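Local coordinates for peptidase M16 domain protein (Alicyclobacillus acidocaldarius subsp. acidocaldarius DSM 446, PDB 4XEA) that is a putative metallopeptidase of the M16 family, binding a metal ion and probably cleaving peptide bonds by hydrolysis, at residues T273-L278 / Q407-E412. Sequence-based numbering, arbitrary orientation.
Sequences TAMTIL and QEHLRE
In the C-terminal alpha/beta half of this M16-like fold, the middle of helix 265-283 packs against the end of helix 399-409, just before the chain runs into strand 415-422. M275, present as selenomethionine, and L278 meet H409 and L410 here. The evidence for apolar packing is in the atoms that meet, a methyl against a ring carbon and methyls against methyls, with no hydrogen bond between the segments. The contact is small, burying 125 Å² in all. The backbones stay well apart, with 9.8 Å between CA of M275 and CA of H409, so side chains must span the gap. M275 does so with a chain bent at chi2 (-57°) and chi3 (-67°), which brings its terminal methyl to the rim of the imidazole: CE lies 3.8 Å from CD2 of H409, at the ring edge and near its plane. The SE atom of M275 sits 5.3 Å from the centroid of the H409 ring, 64° off the normal, an oblique selenium-aromatic approach rather than a face stack. The neighbouring ring atom NE2 of H409 hydrogen-bonds OG1 of T316, on strand 314-321 of the C-terminal sheet, which should help fix the ring's rotation. L410, the first residue to leave helical geometry and the centre of an inverse gamma turn, adds CD2 at 4.2 Å from CE of M275. R411 closes back on the helix end through O of E408, while its NH2 pairs with D413. L278 completes the apolar patch, its CD2 4.4 Å from CD1 of L410.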
ATOM      1  N   THR A 273      18.961  -3.267 -11.219  1.00 41.99           N
ATOM      2  CA  THR A 273      18.049  -4.122 -11.957  1.00 43.79           C
ATOM      3  C   THR A 273      18.468  -5.582 -11.846  1.00 43.66           C
ATOM      4  O   THR A 273      17.646  -6.448 -11.572  1.00 43.13           O
ATOM      5  CB  THR A 273      17.967  -3.712 -13.428  1.00 45.14           C
ATOM      6  OG1 THR A 273      17.537  -2.355 -13.480  1.00 45.73           O
ATOM      7  CG2 THR A 273      16.961  -4.563 -14.180  1.00 45.75           C
ATOM      8  N   ALA A 274      19.759  -5.823 -12.002  1.00 42.73           N
ATOM      9  CA  ALA A 274      20.302  -7.147 -11.869  1.00 44.04           C
ATOM     10  C   ALA A 274      20.026  -7.752 -10.468  1.00 43.36           C
ATOM     11  O   ALA A 274      19.698  -8.925 -10.360  1.00 44.51           O
ATOM     12  CB  ALA A 274      21.796  -7.140 -12.161  1.00 44.67           C
HETATM   13  N   MSE A 275      20.154  -6.964  -9.415  1.00 40.64           N
HETATM   14  CA  MSE A 275      19.853  -7.474  -8.079  1.00 40.51           C
HETATM   15  C   MSE A 275      18.346  -7.768  -7.897  1.00 41.37           C
HETATM   16  O   MSE A 275      17.964  -8.688  -7.161  1.00 42.76           O
HETATM   17  CB  MSE A 275      20.347  -6.506  -7.004  1.00 39.14           C
HETATM   18  CG  MSE A 275      21.850  -6.464  -6.845  1.00 39.41           C
HETATM   19 SE   MSE A 275      22.614  -8.173  -6.451  0.76 46.08          SE
HETATM   20  CE  MSE A 275      21.837  -8.407  -4.648  1.00 38.32           C
ATOM     21  N   THR A 276      17.486  -6.984  -8.533  1.00 40.97           N
ATOM     22  CA  THR A 276      16.045  -7.193  -8.358  1.00 42.46           C
ATOM     23  C   THR A 276      15.738  -8.612  -8.868  1.00 44.59           C
ATOM     24  O   THR A 276      15.034  -9.381  -8.184  1.00 44.43           O
ATOM     25  CB  THR A 276      15.223  -6.105  -9.087  1.00 43.21           C
ATOM     26  OG1 THR A 276      15.575  -4.828  -8.539  1.00 43.45           O
ATOM     27  CG2 THR A 276      13.726  -6.293  -8.939  1.00 44.26           C
ATOM     28  N   ILE A 277      16.303  -8.961 -10.035  1.00 44.03           N
ATOM     29  CA  ILE A 277      16.074 -10.276 -10.630  1.00 46.28           C
ATOM     30  C   ILE A 277      16.673 -11.365  -9.762  1.00 46.29           C
ATOM     31  O   ILE A 277      15.994 -12.339  -9.443  1.00 45.99           O
ATOM     32  CB  ILE A 277      16.637 -10.399 -12.065  1.00 47.53           C
ATOM     33  CG1 ILE A 277      15.934  -9.423 -12.998  1.00 49.55           C
ATOM     34  CG2 ILE A 277      16.451 -11.835 -12.576  1.00 48.05           C
ATOM     35  CD1 ILE A 277      16.783  -8.991 -14.204  1.00 51.70           C
ATOM     36  N   LEU A 278      17.929 -11.166  -9.351  1.00 45.01           N
ATOM     37  CA  LEU A 278      18.649 -12.165  -8.549  1.00 45.61           C
ATOM     38  C   LEU A 278      18.002 -12.478  -7.205  1.00 45.01           C
ATOM     39  O   LEU A 278      17.868 -13.642  -6.835  1.00 45.26           O
ATOM     40  CB  LEU A 278      20.106 -11.731  -8.359  1.00 44.54           C
ATOM     41  CG  LEU A 278      21.102 -12.724  -7.782  1.00 48.02           C
ATOM     42  CD1 LEU A 278      21.091 -14.040  -8.531  1.00 51.75           C
ATOM     43  CD2 LEU A 278      22.510 -12.118  -7.766  1.00 50.02           C
ATOM     44  N   GLN A 407      28.696 -13.677  -7.251  1.00 47.94           N
ATOM     45  CA  GLN A 407      30.064 -13.954  -6.772  1.00 48.66           C
ATOM     46  C   GLN A 407      30.772 -12.732  -6.174  1.00 46.88           C
ATOM     47  O   GLN A 407      31.518 -12.852  -5.192  1.00 46.70           O
ATOM     48  CB  GLN A 407      30.895 -14.545  -7.925  1.00 51.40           C
ATOM     49  CG  GLN A 407      30.399 -15.916  -8.405  1.00 55.95           C
ATOM     50  CD  GLN A 407      30.676 -17.033  -7.422  1.00 61.19           C
ATOM     51  OE1 GLN A 407      31.609 -16.949  -6.620  1.00 61.80           O
ATOM     52  NE2 GLN A 407      29.881 -18.101  -7.491  1.00 63.30           N
ATOM     53  N   GLU A 408      30.522 -11.572  -6.776  1.00 46.55           N
ATOM     54  CA  GLU A 408      31.032 -10.266  -6.356  1.00 46.72           C
ATOM     55  C   GLU A 408      30.491  -9.811  -4.997  1.00 44.08           C
ATOM     56  O   GLU A 408      31.171  -9.146  -4.209  1.00 44.20           O
ATOM     57  CB  GLU A 408      30.512  -9.184  -7.333  1.00 47.18           C
ATOM     58  CG  GLU A 408      31.432  -8.750  -8.359  1.00 53.56           C
ATOM     59  CD  GLU A 408      30.781  -7.824  -9.409  1.00 55.42           C
ATOM     60  OE1 GLU A 408      29.533  -7.570  -9.425  1.00 54.62           O
ATOM     61  OE2 GLU A 408      31.564  -7.348 -10.245  1.00 60.37           O
ATOM     62  N   HIS A 409      29.213 -10.038  -4.799  1.00 41.54           N
ATOM     63  CA  HIS A 409      28.504  -9.364  -3.769  1.00 39.31           C
ATOM     64  C   HIS A 409      27.900 -10.246  -2.666  1.00 39.79           C
ATOM     65  O   HIS A 409      27.919  -9.852  -1.509  1.00 39.20           O
ATOM     66  CB  HIS A 409      27.382  -8.546  -4.392  1.00 38.31           C
ATOM     67  CG  HIS A 409      26.587  -7.787  -3.378  1.00 36.84           C
ATOM     68  ND1 HIS A 409      27.161  -6.906  -2.506  1.00 35.72           N
ATOM     69  CD2 HIS A 409      25.263  -7.793  -3.088  1.00 37.65           C
ATOM     70  CE1 HIS A 409      26.231  -6.390  -1.721  1.00 36.71           C
ATOM     71  NE2 HIS A 409      25.067  -6.906  -2.058  1.00 37.10           N
ATOM     72  N   LEU A 410      27.279 -11.368  -3.010  1.00 40.16           N
ATOM     73  CA  LEU A 410      26.659 -12.180  -1.976  1.00 41.12           C
ATOM     74  C   LEU A 410      27.683 -13.196  -1.454  1.00 42.74           C
ATOM     75  O   LEU A 410      27.627 -14.377  -1.813  1.00 44.77           O
ATOM     76  CB  LEU A 410      25.365 -12.840  -2.486  1.00 42.38           C
ATOM     77  CG  LEU A 410      24.279 -11.827  -2.935  1.00 41.82           C
ATOM     78  CD1 LEU A 410      23.058 -12.530  -3.434  1.00 41.92           C
ATOM     79  CD2 LEU A 410      23.911 -10.829  -1.843  1.00 38.57           C
ATOM     80  N   ARG A 411      28.575 -12.719  -0.576  1.00 41.82           N
ATOM     81  CA  ARG A 411      29.695 -13.483  -0.066  1.00 44.64           C
ATOM     82  C   ARG A 411      29.564 -13.694   1.440  1.00 44.18           C
ATOM     83  O   ARG A 411      28.591 -13.272   2.036  1.00 41.94           O
ATOM     84  CB  ARG A 411      31.027 -12.778  -0.405  1.00 45.79           C
ATOM     85  CG  ARG A 411      31.183 -12.317  -1.885  1.00 47.61           C
ATOM     86  CD  ARG A 411      32.655 -11.994  -2.258  1.00 52.87           C
ATOM     87  NE  ARG A 411      33.311 -11.240  -1.188  1.00 54.64           N
ATOM     88  CZ  ARG A 411      33.190  -9.927  -1.007  1.00 56.45           C
ATOM     89  NH1 ARG A 411      32.474  -9.195  -1.849  1.00 57.26           N
ATOM     90  NH2 ARG A 411      33.788  -9.324   0.013  1.00 55.19           N
ATOM     91  N   GLU A 412      30.546 -14.358   2.057  1.00 46.25           N
ATOM     92  CA  GLU A 412      30.531 -14.534   3.507  1.00 47.36           C
ATOM     93  C   GLU A 412      31.255 -13.427   4.258  1.00 46.04           C
ATOM     94  O   GLU A 412      30.855 -13.042   5.355  1.00 47.03           O
ATOM     95  CB  GLU A 412      31.142 -15.892   3.862  1.00 52.33           C
ATOM     96  CG  GLU A 412      30.214 -17.000   3.399  1.00 57.40           C
ATOM     97  CD  GLU A 412      30.376 -18.249   4.204  1.00 65.16           C
ATOM     98  OE1 GLU A 412      31.380 -18.942   3.960  1.00 66.67           O
ATOM     99  OE2 GLU A 412      29.493 -18.502   5.069  1.00 68.54           O
TER